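Local coordinates for short chain dehydrogenase (A0QTM2 homolog) (Mycobacterium thermoresistibile, PDB 3SC4), which probably catalyses an NAD(P)-dependent oxidation or reduction, as a short-chain dehydrogenase built on a Rossmann fold, its substrate not established, at residues 261-264 with 265-268; 50-53 with 54-57; 232-235 with 236-240; 118-121 with 122-126. All blocks are in the same frame, centred on the assembly; numbering follows the deposited sequence.

Contact 1: 261-264 with 265-268; sequences DCVP and GSEL
S266 reaches back over the turn to V263 with its side chain and, more loosely, with its backbone. At its base, S266 CB sits 3.4 Å from V263 O, already close to the carbonyl it serves. One bond further out, OG lies anti to its own carbonyl carbon and beside its own N (chi1 -64°), which sets the hydroxyl on the V263 side of the chain. There S266 OG donates to V263 O over 2.9 Å, coming in bent, at a C=O...O angle of 140°, and tilted out of the carbonyl plane. The same oxygen also brushes a methyl, V263 CG1, at 3.6 Å, so the hydroxyl has a carbonyl and an apolar branch as neighbours.

V263 to S266 is a type II beta turn, with P264 and G265 at its two corners. G265 has the positive phi (80°) of the third position in such a turn. The backbone bond that would close it is weak here: S266 N to V263 O measures 3.4 Å at a poor angle, and the serine hydroxyl makes the shorter bond to the same acceptor.

Beyond the turn the chain brings L268 back to D261. The two side chains cross at about a right angle, and L268 CD1 touches the carboxylate, 3.8 Å from D261 OD2. This is a van der Waals contact against a carboxylate whose other oxygen, D261 OD1, forms a salt bridge with R219. L268 also packs on R219 and on P277, while V263 rests on A214 and S266 on A216.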
ATOM      1  N   ASP B 261     -21.278   6.815  22.942  1.00 30.59           N
ATOM      2  CA  ASP B 261     -21.210   5.461  23.478  1.00 31.38           C
ATOM      3  C   ASP B 261     -22.555   4.749  23.243  1.00 31.96           C
ATOM      4  O   ASP B 261     -23.632   5.318  23.467  1.00 32.28           O
ATOM      5  CB  ASP B 261     -20.822   5.480  24.974  1.00 32.25           C
ATOM      6  CG  ASP B 261     -19.449   6.115  25.229  1.00 32.65           C
ATOM      7  OD1 ASP B 261     -18.832   6.630  24.268  1.00 31.12           O
ATOM      8  OD2 ASP B 261     -19.000   6.122  26.398  1.00 33.32           O
ATOM      9  N   CYS B 262     -22.483   3.517  22.735  1.00 32.13           N
ATOM     10  CA  CYS B 262     -23.676   2.702  22.552  1.00 32.10           C
ATOM     11  C   CYS B 262     -24.287   2.451  23.925  1.00 33.92           C
ATOM     12  O   CYS B 262     -25.492   2.500  24.057  1.00 34.31           O
ATOM     13  CB  CYS B 262     -23.330   1.372  21.887  1.00 31.49           C
ATOM     14  SG  CYS B 262     -22.642   1.466  20.221  1.00 27.72           S
ATOM     15  N   VAL B 263     -23.438   2.199  24.934  1.00 35.01           N
ATOM     16  CA  VAL B 263     -23.858   2.105  26.336  1.00 36.70           C
ATOM     17  C   VAL B 263     -22.926   2.876  27.288  1.00 37.33           C
ATOM     18  O   VAL B 263     -21.860   2.372  27.656  1.00 37.34           O
ATOM     19  CB  VAL B 263     -23.910   0.635  26.799  1.00 37.49           C
ATOM     20  CG1 VAL B 263     -24.338   0.546  28.287  1.00 38.62           C
ATOM     21  CG2 VAL B 263     -24.864  -0.182  25.894  1.00 37.73           C
ATOM     22  N   PRO B 264     -23.329   4.098  27.700  1.00 38.09           N
ATOM     23  CA  PRO B 264     -22.484   4.938  28.582  1.00 39.26           C
ATOM     24  C   PRO B 264     -22.056   4.297  29.911  1.00 41.04           C
ATOM     25  O   PRO B 264     -22.816   3.538  30.508  1.00 42.27           O
ATOM     26  CB  PRO B 264     -23.343   6.176  28.833  1.00 39.07           C
ATOM     27  CG  PRO B 264     -24.229   6.271  27.651  1.00 38.31           C
ATOM     28  CD  PRO B 264     -24.461   4.863  27.142  1.00 37.85           C
ATOM     29  N   GLY B 265     -20.828   4.593  30.336  1.00 42.06           N
ATOM     30  CA  GLY B 265     -20.266   4.052  31.576  1.00 43.65           C
ATOM     31  C   GLY B 265     -19.742   2.628  31.453  1.00 43.94           C
ATOM     32  O   GLY B 265     -19.533   1.955  32.471  1.00 44.85           O
ATOM     33  N   SER B 266     -19.562   2.160  30.210  1.00 42.89           N
ATOM     34  CA  SER B 266     -18.942   0.860  29.944  1.00 42.46           C
ATOM     35  C   SER B 266     -17.454   1.022  29.743  1.00 41.84           C
ATOM     36  O   SER B 266     -16.967   2.100  29.478  1.00 40.68           O
ATOM     37  CB  SER B 266     -19.494   0.222  28.668  1.00 41.45           C
ATOM     38  OG  SER B 266     -20.866  -0.067  28.765  1.00 42.43           O
ATOM     39  N   GLU B 267     -16.750  -0.093  29.850  1.00 42.40           N
ATOM     40  CA  GLU B 267     -15.353  -0.172  29.481  1.00 42.38           C
ATOM     41  C   GLU B 267     -15.317  -0.325  27.953  1.00 39.40           C
ATOM     42  O   GLU B 267     -15.842  -1.293  27.421  1.00 39.09           O
ATOM     43  CB  GLU B 267     -14.674  -1.367  30.187  1.00 44.11           C
ATOM     44  CG  GLU B 267     -13.221  -1.090  30.669  1.00 48.85           C
ATOM     45  CD  GLU B 267     -13.148  -0.153  31.902  1.00 55.16           C
ATOM     46  OE1 GLU B 267     -14.165  -0.021  32.637  1.00 57.31           O
ATOM     47  OE2 GLU B 267     -12.062   0.447  32.131  1.00 58.19           O
ATOM     48  N   LEU B 268     -14.721   0.635  27.247  1.00 36.85           N
ATOM     49  CA  LEU B 268     -14.781   0.626  25.799  1.00 33.97           C
ATOM     50  C   LEU B 268     -13.629  -0.163  25.195  1.00 32.94           C
ATOM     51  O   LEU B 268     -12.527  -0.208  25.749  1.00 33.32           O
ATOM     52  CB  LEU B 268     -14.782   2.046  25.273  1.00 33.43           C
ATOM     53  CG  LEU B 268     -16.059   2.830  25.541  1.00 32.52           C
ATOM     54  CD1 LEU B 268     -15.869   4.311  25.266  1.00 30.40           C
ATOM     55  CD2 LEU B 268     -17.184   2.265  24.686  1.00 31.34           C
TER

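Contact 2: 50-53 with 54-57; sequences PGTI and YTAA
T52 and T55 grip each other at the start of helix 53-63 through a reciprocal pair of side-chain to backbone bonds, the capping box. T52 N donates to T55 OG1 over 3.1 Å and nearly straight (166°); in return T55 N donates to T52 OG1 over 3.3 Å, just as straight. Both hydroxyls stand between the backbone N and the carbonyl carbon of their own residues (chi1 70° for T52), a crowded position that turns T52 OG1 toward the N-H groups of the first turn. Y54 N adds a weak, bent bond to the same T52 OG1. The N-cap oxygen thus takes up two amides that have no earlier helical carbonyl to bond. Beside these bonds the methyl T55 CG2 makes a van der Waals contact with T52 OG1, at 3.8 Å.

The backbone bonds follow at once. A56 N meets T52 O at 2.9 Å, nearly along the C=O axis, and A57 N meets I53 O at 2.8 Å.

Apolar contact is made by I53 and Y54, whose side chains lie side by side and point the same way. I53 CG1 sits over one face of the Y54 ring, 4.1 Å from the centroid and only 7° off the ring normal, a well-centred CH-pi contact. G51, with positive phi, leads the chain into the cap, and its O accepts from R19.

The helix start lies against the edge of the parallel sheet: I53 packs on P69 and V71 of strand 66-71 and on A40 of strand 35-40, Y54 on P69, A57 on A67 and A56 on L38, while P50 packs against helix 203-209.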
ATOM      1  N   PRO B  50     -28.596  -3.900   5.868  1.00 28.06           N
ATOM      2  CA  PRO B  50     -29.703  -2.989   5.566  1.00 28.65           C
ATOM      3  C   PRO B  50     -29.314  -1.991   4.507  1.00 28.72           C
ATOM      4  O   PRO B  50     -28.135  -1.724   4.348  1.00 27.74           O
ATOM      5  CB  PRO B  50     -29.889  -2.231   6.875  1.00 28.27           C
ATOM      6  CG  PRO B  50     -28.540  -2.182   7.447  1.00 27.54           C
ATOM      7  CD  PRO B  50     -27.904  -3.503   7.106  1.00 27.60           C
ATOM      8  N   GLY B  51     -30.297  -1.444   3.804  1.00 29.55           N
ATOM      9  CA  GLY B  51     -30.095  -0.306   2.937  1.00 29.60           C
ATOM     10  C   GLY B  51     -29.689  -0.630   1.518  1.00 30.08           C
ATOM     11  O   GLY B  51     -29.183  -1.702   1.238  1.00 29.87           O
ATOM     12  N   THR B  52     -29.984   0.313   0.624  1.00 30.97           N
ATOM     13  CA  THR B  52     -29.432   0.375  -0.732  1.00 30.90           C
ATOM     14  C   THR B  52     -29.131   1.852  -0.988  1.00 30.60           C
ATOM     15  O   THR B  52     -29.528   2.706  -0.188  1.00 30.73           O
ATOM     16  CB  THR B  52     -30.456  -0.085  -1.774  1.00 32.24           C
ATOM     17  OG1 THR B  52     -31.508   0.888  -1.888  1.00 33.39           O
ATOM     18  CG2 THR B  52     -31.033  -1.444  -1.392  1.00 32.78           C
ATOM     19  N   ILE B  53     -28.462   2.169  -2.090  1.00 30.46           N
ATOM     20  CA  ILE B  53     -28.283   3.583  -2.468  1.00 30.73           C
ATOM     21  C   ILE B  53     -29.617   4.346  -2.544  1.00 31.92           C
ATOM     22  O   ILE B  53     -29.671   5.507  -2.165  1.00 32.63           O
ATOM     23  CB  ILE B  53     -27.502   3.774  -3.783  1.00 30.91           C
ATOM     24  CG1 ILE B  53     -28.102   2.933  -4.925  1.00 32.90           C
ATOM     25  CG2 ILE B  53     -26.053   3.428  -3.601  1.00 28.68           C
ATOM     26  CD1 ILE B  53     -27.357   3.091  -6.264  1.00 33.08           C
ATOM     27  N   TYR B  54     -30.692   3.695  -2.967  1.00 32.77           N
ATOM     28  CA  TYR B  54     -31.999   4.365  -3.057  1.00 34.44           C
ATOM     29  C   TYR B  54     -32.580   4.718  -1.690  1.00 34.02           C
ATOM     30  O   TYR B  54     -33.024   5.850  -1.485  1.00 33.95           O
ATOM     31  CB  TYR B  54     -32.990   3.551  -3.930  1.00 35.87           C
ATOM     32  CG  TYR B  54     -32.422   3.377  -5.327  1.00 38.32           C
ATOM     33  CD1 TYR B  54     -32.115   4.488  -6.111  1.00 39.10           C
ATOM     34  CD2 TYR B  54     -32.115   2.110  -5.836  1.00 40.24           C
ATOM     35  CE1 TYR B  54     -31.561   4.346  -7.369  1.00 41.49           C
ATOM     36  CE2 TYR B  54     -31.544   1.957  -7.103  1.00 40.63           C
ATOM     37  CZ  TYR B  54     -31.272   3.078  -7.866  1.00 42.15           C
ATOM     38  OH  TYR B  54     -30.703   2.947  -9.127  1.00 43.77           O
ATOM     39  N   THR B  55     -32.557   3.777  -0.746  1.00 33.37           N
ATOM     40  CA  THR B  55     -33.022   4.091   0.608  1.00 33.39           C
ATOM     41  C   THR B  55     -32.076   5.072   1.279  1.00 32.35           C
ATOM     42  O   THR B  55     -32.518   5.913   2.065  1.00 33.82           O
ATOM     43  CB  THR B  55     -33.204   2.850   1.523  1.00 33.46           C
ATOM     44  OG1 THR B  55     -31.919   2.335   1.934  1.00 32.90           O
ATOM     45  CG2 THR B  55     -34.050   1.757   0.808  1.00 34.43           C
ATOM     46  N   ALA B  56     -30.783   4.987   0.976  1.00 30.95           N
ATOM     47  CA  ALA B  56     -29.830   6.019   1.424  1.00 29.78           C
ATOM     48  C   ALA B  56     -30.255   7.374   0.887  1.00 29.79           C
ATOM     49  O   ALA B  56     -30.261   8.364   1.612  1.00 28.50           O
ATOM     50  CB  ALA B  56     -28.395   5.688   0.967  1.00 28.91           C
ATOM     51  N   ALA B  57     -30.637   7.401  -0.388  1.00 30.65           N
ATOM     52  CA  ALA B  57     -31.045   8.658  -1.014  1.00 31.80           C
ATOM     53  C   ALA B  57     -32.242   9.248  -0.287  1.00 32.79           C
ATOM     54  O   ALA B  57     -32.214  10.430   0.055  1.00 33.23           O
ATOM     55  CB  ALA B  57     -31.312   8.491  -2.493  1.00 32.09           C
TER

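Contact 3: 232-235 with 236-240; sequences LNKP and SSYTG
The Y238 ring has the aliphatic chain of K234 over one face. K234 CG stands 4.1 Å from the ring centroid, 18° off the normal and offset toward the rim, a CH-pi contact. Further along, K234 CE passes 4.0 Å from Y238 CE1. K234 NZ is 5.5 Å from the centroid, long enough that any cation-pi attraction is weak at most. The lysine is bent at chi2 (-82°), which folds its chain along the ring, and the two side chains cross obliquely. Nearer the backbone, K234 CB meets Y238 CB at 3.8 Å.

The type I beta turn from P235 to Y238 carries Y238 back beside K234, the residue just before it. Y238 N donates to P235 O over 2.8 Å, from well above the carbonyl plane. Within the turn, S237 OG rests 3.6 Å from P235 CB.

The turn lies in the loop between helix 222-232 and strand 242-244, the outermost strand of the sheet on that side. N144 and H146 both donate to K234 O, S236 OG bonds N144 and P145 O, and Y238 O accepts from N192 of strand 190-195, while T239 and G240 bond S191 of the same strand.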
ATOM      1  N   LEU B 232     -14.358  18.648   7.537  1.00 23.24           N
ATOM      2  CA  LEU B 232     -14.777  19.177   6.229  1.00 23.73           C
ATOM      3  C   LEU B 232     -15.060  20.680   6.241  1.00 25.61           C
ATOM      4  O   LEU B 232     -15.158  21.308   5.180  1.00 25.77           O
ATOM      5  CB  LEU B 232     -15.989  18.413   5.710  1.00 23.61           C
ATOM      6  CG  LEU B 232     -15.728  16.930   5.423  1.00 21.58           C
ATOM      7  CD1 LEU B 232     -17.024  16.197   5.113  1.00 18.75           C
ATOM      8  CD2 LEU B 232     -14.730  16.810   4.298  1.00 19.59           C
ATOM      9  N   ASN B 233     -15.172  21.243   7.438  1.00 26.88           N
ATOM     10  CA  ASN B 233     -15.301  22.684   7.622  1.00 29.07           C
ATOM     11  C   ASN B 233     -13.993  23.398   7.905  1.00 30.60           C
ATOM     12  O   ASN B 233     -13.984  24.639   7.988  1.00 32.64           O
ATOM     13  CB  ASN B 233     -16.288  22.981   8.745  1.00 29.71           C
ATOM     14  CG  ASN B 233     -17.704  22.852   8.289  1.00 30.31           C
ATOM     15  OD1 ASN B 233     -18.197  23.722   7.596  1.00 32.67           O
ATOM     16  ND2 ASN B 233     -18.371  21.752   8.657  1.00 31.28           N
ATOM     17  N   LYS B 234     -12.884  22.665   8.032  1.00 30.49           N
ATOM     18  CA  LYS B 234     -11.602  23.337   8.275  1.00 31.55           C
ATOM     19  C   LYS B 234     -11.121  23.963   6.976  1.00 31.75           C
ATOM     20  O   LYS B 234     -11.643  23.650   5.906  1.00 31.02           O
ATOM     21  CB  LYS B 234     -10.541  22.377   8.811  1.00 31.08           C
ATOM     22  CG  LYS B 234     -10.794  21.881  10.211  1.00 32.94           C
ATOM     23  CD  LYS B 234     -10.360  22.848  11.315  1.00 37.58           C
ATOM     24  CE  LYS B 234      -9.954  22.071  12.581  1.00 39.61           C
ATOM     25  NZ  LYS B 234     -10.375  22.722  13.823  1.00 41.97           N
ATOM     26  N   PRO B 235     -10.151  24.877   7.069  1.00 32.43           N
ATOM     27  CA  PRO B 235      -9.616  25.408   5.827  1.00 33.15           C
ATOM     28  C   PRO B 235      -8.832  24.338   5.064  1.00 32.24           C
ATOM     29  O   PRO B 235      -8.308  23.387   5.669  1.00 32.75           O
ATOM     30  CB  PRO B 235      -8.706  26.561   6.276  1.00 34.28           C
ATOM     31  CG  PRO B 235      -8.627  26.467   7.773  1.00 34.55           C
ATOM     32  CD  PRO B 235      -9.809  25.710   8.231  1.00 33.69           C
ATOM     33  N   SER B 236      -8.759  24.488   3.748  1.00 31.60           N
ATOM     34  CA  SER B 236      -8.060  23.526   2.905  1.00 30.54           C
ATOM     35  C   SER B 236      -6.536  23.460   3.205  1.00 30.68           C
ATOM     36  O   SER B 236      -5.843  22.572   2.706  1.00 30.39           O
ATOM     37  CB  SER B 236      -8.342  23.829   1.423  1.00 31.02           C
ATOM     38  OG  SER B 236      -9.722  23.635   1.123  1.00 28.90           O
ATOM     39  N   SER B 237      -6.025  24.381   4.028  1.00 30.48           N
ATOM     40  CA  SER B 237      -4.657  24.280   4.554  1.00 29.67           C
ATOM     41  C   SER B 237      -4.530  23.177   5.632  1.00 28.15           C
ATOM     42  O   SER B 237      -3.437  22.722   5.955  1.00 27.56           O
ATOM     43  CB  SER B 237      -4.233  25.648   5.130  1.00 30.84           C
ATOM     44  OG  SER B 237      -5.146  26.089   6.124  1.00 30.84           O
ATOM     45  N   TYR B 238      -5.647  22.766   6.216  1.00 27.40           N
ATOM     46  CA  TYR B 238      -5.636  21.659   7.199  1.00 26.56           C
ATOM     47  C   TYR B 238      -5.591  20.332   6.441  1.00 24.30           C
ATOM     48  O   TYR B 238      -6.613  19.794   6.077  1.00 23.84           O
ATOM     49  CB  TYR B 238      -6.881  21.766   8.045  1.00 26.60           C
ATOM     50  CG  TYR B 238      -7.042  20.782   9.163  1.00 29.00           C
ATOM     51  CD1 TYR B 238      -6.442  21.011  10.415  1.00 32.96           C
ATOM     52  CD2 TYR B 238      -7.860  19.661   9.017  1.00 27.44           C
ATOM     53  CE1 TYR B 238      -6.641  20.126  11.479  1.00 32.71           C
ATOM     54  CE2 TYR B 238      -8.057  18.781  10.061  1.00 28.43           C
ATOM     55  CZ  TYR B 238      -7.454  19.017  11.290  1.00 31.62           C
ATOM     56  OH  TYR B 238      -7.646  18.135  12.318  1.00 32.40           O
ATOM     57  N   THR B 239      -4.387  19.839   6.192  1.00 23.53           N
ATOM     58  CA  THR B 239      -4.151  18.819   5.177  1.00 22.43           C
ATOM     59  C   THR B 239      -2.973  17.932   5.578  1.00 21.67           C
ATOM     60  O   THR B 239      -2.135  18.303   6.400  1.00 21.45           O
ATOM     61  CB  THR B 239      -3.860  19.484   3.816  1.00 23.02           C
ATOM     62  OG1 THR B 239      -3.953  18.524   2.764  1.00 21.96           O
ATOM     63  CG2 THR B 239      -2.469  20.153   3.821  1.00 22.52           C
ATOM     64  N   GLY B 240      -2.946  16.735   5.018  1.00 20.58           N
ATOM     65  CA  GLY B 240      -1.894  15.774   5.320  1.00 20.11           C
ATOM     66  C   GLY B 240      -1.933  15.161   6.706  1.00 19.57           C
ATOM     67  O   GLY B 240      -0.906  14.687   7.186  1.00 19.48           O
TER

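Contact 4: 118-121 with 122-126; sequences DLMN and GIQVR
M120 O is held by two donors from one residue: Q124 N at 3.1 Å and Q124 NE2 at 3.2 Å, which reach it from opposite faces of its carbonyl plane. The backbone bond is the ordinary helical one, whereas the amide nitrogen approaches at a C=O...N angle of 114°, and the carbonyl oxygen lies close to the Q124 amide plane. Q124 CG stays beside its own N and anti to its carbonyl carbon (chi1 -77°), which lets the extended chain run back along the helix to M120.

One residue on, N121 O also takes two donors. V125 N and R126 N both lie 2.9 Å from N121 O; the bond from R126 N is the straighter and makes the wider pi-type turn at 122-126. On another side of the helix, L119 and I123 lie side by side, their side chains pointing the same way, with L119 CD2 at 4.1 Å from I123 CD1. G122 N donates to D118 O over 2.7 Å, the regular helical bond one turn before the wider one.

In the second shell, Q124 OE1 accepts from A103 N, fixing the amide with NE2 turned to the helix. At the subunit interface D118 forms a salt bridge with R126 of the second subunit, and R126 does the same with D118 of that subunit.

Helix 114-135 therefore lies between its own fold and the dimer partner: M120 and Q124 pack on helix 164-183 of the same chain, and V125 on M168 of the second subunit.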
ATOM      1  N   ASP B 118      -7.415  -9.152  -3.884  1.00 21.27           N
ATOM      2  CA  ASP B 118      -7.761  -8.221  -4.963  1.00 21.89           C
ATOM      3  C   ASP B 118      -9.022  -7.445  -4.666  1.00 22.06           C
ATOM      4  O   ASP B 118      -9.169  -6.289  -5.036  1.00 23.01           O
ATOM      5  CB  ASP B 118      -7.949  -8.942  -6.289  1.00 22.74           C
ATOM      6  CG  ASP B 118      -6.678  -9.490  -6.824  1.00 23.07           C
ATOM      7  OD1 ASP B 118      -5.603  -9.072  -6.363  1.00 20.93           O
ATOM      8  OD2 ASP B 118      -6.749 -10.359  -7.705  1.00 26.77           O
ATOM      9  N   LEU B 119      -9.941  -8.049  -3.968  1.00 22.37           N
ATOM     10  CA  LEU B 119     -11.130  -7.323  -3.661  1.00 22.39           C
ATOM     11  C   LEU B 119     -10.788  -6.206  -2.665  1.00 21.35           C
ATOM     12  O   LEU B 119     -11.259  -5.056  -2.802  1.00 21.24           O
ATOM     13  CB  LEU B 119     -12.183  -8.314  -3.203  1.00 23.23           C
ATOM     14  CG  LEU B 119     -13.489  -7.757  -2.724  1.00 25.85           C
ATOM     15  CD1 LEU B 119     -14.573  -8.840  -2.830  1.00 28.04           C
ATOM     16  CD2 LEU B 119     -13.228  -7.317  -1.312  1.00 25.44           C
ATOM     17  N   MET B 120      -9.912  -6.500  -1.711  1.00 20.29           N
ATOM     18  CA  MET B 120      -9.497  -5.484  -0.736  1.00 19.67           C
ATOM     19  C   MET B 120      -8.628  -4.360  -1.359  1.00 18.84           C
ATOM     20  O   MET B 120      -8.850  -3.180  -1.121  1.00 17.62           O
ATOM     21  CB  MET B 120      -8.729  -6.145   0.431  1.00 19.81           C
ATOM     22  CG  MET B 120      -9.579  -7.058   1.300  1.00 22.01           C
ATOM     23  SD  MET B 120      -8.860  -7.521   2.893  1.00 24.93           S
ATOM     24  CE  MET B 120      -8.200  -9.050   2.354  1.00 17.82           C
ATOM     25  N   ASN B 121      -7.599  -4.762  -2.097  1.00 18.59           N
ATOM     26  CA  ASN B 121      -6.706  -3.850  -2.771  1.00 18.43           C
ATOM     27  C   ASN B 121      -7.541  -3.068  -3.790  1.00 19.18           C
ATOM     28  O   ASN B 121      -7.447  -1.828  -3.877  1.00 19.35           O
ATOM     29  CB  ASN B 121      -5.595  -4.663  -3.425  1.00 18.65           C
ATOM     30  CG  ASN B 121      -4.554  -3.813  -4.183  1.00 19.61           C
ATOM     31  OD1 ASN B 121      -3.660  -3.184  -3.579  1.00 19.27           O
ATOM     32  ND2 ASN B 121      -4.606  -3.882  -5.510  1.00 19.01           N
ATOM     33  N   GLY B 122      -8.421  -3.773  -4.508  1.00 19.17           N
ATOM     34  CA  GLY B 122      -9.211  -3.146  -5.569  1.00 19.20           C
ATOM     35  C   GLY B 122     -10.084  -2.025  -5.067  1.00 18.81           C
ATOM     36  O   GLY B 122     -10.042  -0.910  -5.577  1.00 19.36           O
ATOM     37  N   ILE B 123     -10.876  -2.318  -4.052  1.00 18.03           N
ATOM     38  CA  ILE B 123     -11.831  -1.352  -3.587  1.00 17.58           C
ATOM     39  C   ILE B 123     -11.145  -0.223  -2.812  1.00 17.00           C
ATOM     40  O   ILE B 123     -11.519   0.933  -2.948  1.00 17.02           O
ATOM     41  CB  ILE B 123     -12.903  -2.015  -2.713  1.00 17.37           C
ATOM     42  CG1 ILE B 123     -13.776  -2.936  -3.581  1.00 18.45           C
ATOM     43  CG2 ILE B 123     -13.748  -0.972  -2.086  1.00 16.97           C
ATOM     44  CD1 ILE B 123     -14.785  -3.799  -2.799  1.00 16.99           C
ATOM     45  N   GLN B 124     -10.138  -0.543  -2.021  1.00 16.26           N
ATOM     46  CA  GLN B 124      -9.594   0.435  -1.078  1.00 16.94           C
ATOM     47  C   GLN B 124      -8.377   1.222  -1.574  1.00 16.93           C
ATOM     48  O   GLN B 124      -8.322   2.449  -1.412  1.00 17.46           O
ATOM     49  CB  GLN B 124      -9.301  -0.232   0.284  1.00 16.49           C
ATOM     50  CG  GLN B 124     -10.575  -0.436   1.081  1.00 18.13           C
ATOM     51  CD  GLN B 124     -10.528  -1.509   2.173  1.00 19.72           C
ATOM     52  OE1 GLN B 124     -11.180  -1.351   3.221  1.00 19.81           O
ATOM     53  NE2 GLN B 124      -9.818  -2.609   1.920  1.00 16.05           N
ATOM     54  N   VAL B 125      -7.395   0.533  -2.138  1.00 16.95           N
ATOM     55  CA  VAL B 125      -6.171   1.198  -2.562  1.00 16.87           C
ATOM     56  C   VAL B 125      -6.405   1.728  -3.952  1.00 16.99           C
ATOM     57  O   VAL B 125      -6.344   2.914  -4.175  1.00 17.36           O
ATOM     58  CB  VAL B 125      -4.987   0.263  -2.574  1.00 17.00           C
ATOM     59  CG1 VAL B 125      -3.737   1.029  -2.926  1.00 16.68           C
ATOM     60  CG2 VAL B 125      -4.864  -0.451  -1.211  1.00 16.11           C
ATOM     61  N   ARG B 126      -6.733   0.843  -4.872  1.00 17.30           N
ATOM     62  CA  ARG B 126      -7.034   1.245  -6.231  1.00 17.83           C
ATOM     63  C   ARG B 126      -8.272   2.148  -6.268  1.00 17.40           C
ATOM     64  O   ARG B 126      -8.273   3.188  -6.924  1.00 17.32           O
ATOM     65  CB  ARG B 126      -7.229   0.013  -7.095  1.00 17.98           C
ATOM     66  CG  ARG B 126      -7.295   0.326  -8.578  1.00 21.85           C
ATOM     67  CD  ARG B 126      -7.379  -0.942  -9.408  1.00 24.34           C
ATOM     68  NE  ARG B 126      -7.483  -0.708 -10.852  1.00 26.02           N
ATOM     69  CZ  ARG B 126      -8.623  -0.629 -11.538  1.00 29.39           C
ATOM     70  NH1 ARG B 126      -9.791  -0.692 -10.912  1.00 30.95           N
ATOM     71  NH2 ARG B 126      -8.603  -0.460 -12.869  1.00 30.23           N
TER

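In the fold
Along the chain the order is contact 2, contact 4, contact 3, contact 1, and no two of them touch: their centres lie 23 to 33 Å apart. Contacts 2 and 4, the closest pair, both belong to the short-chain dehydrogenase part of the chain, one opening helix 53-63 beside strand 66-71 at one edge of the parallel sheet, the other within helix 114-135 at the dimer interface. Contact 3 sits across the chain's centre from contact 2 and leads into strand 242-244 at the other edge. Contact 1 is a surface turn beyond helix 245-252. Together they sample both sheet edges, the subunit interface and the C-terminal loops of a Rossmann-type fold.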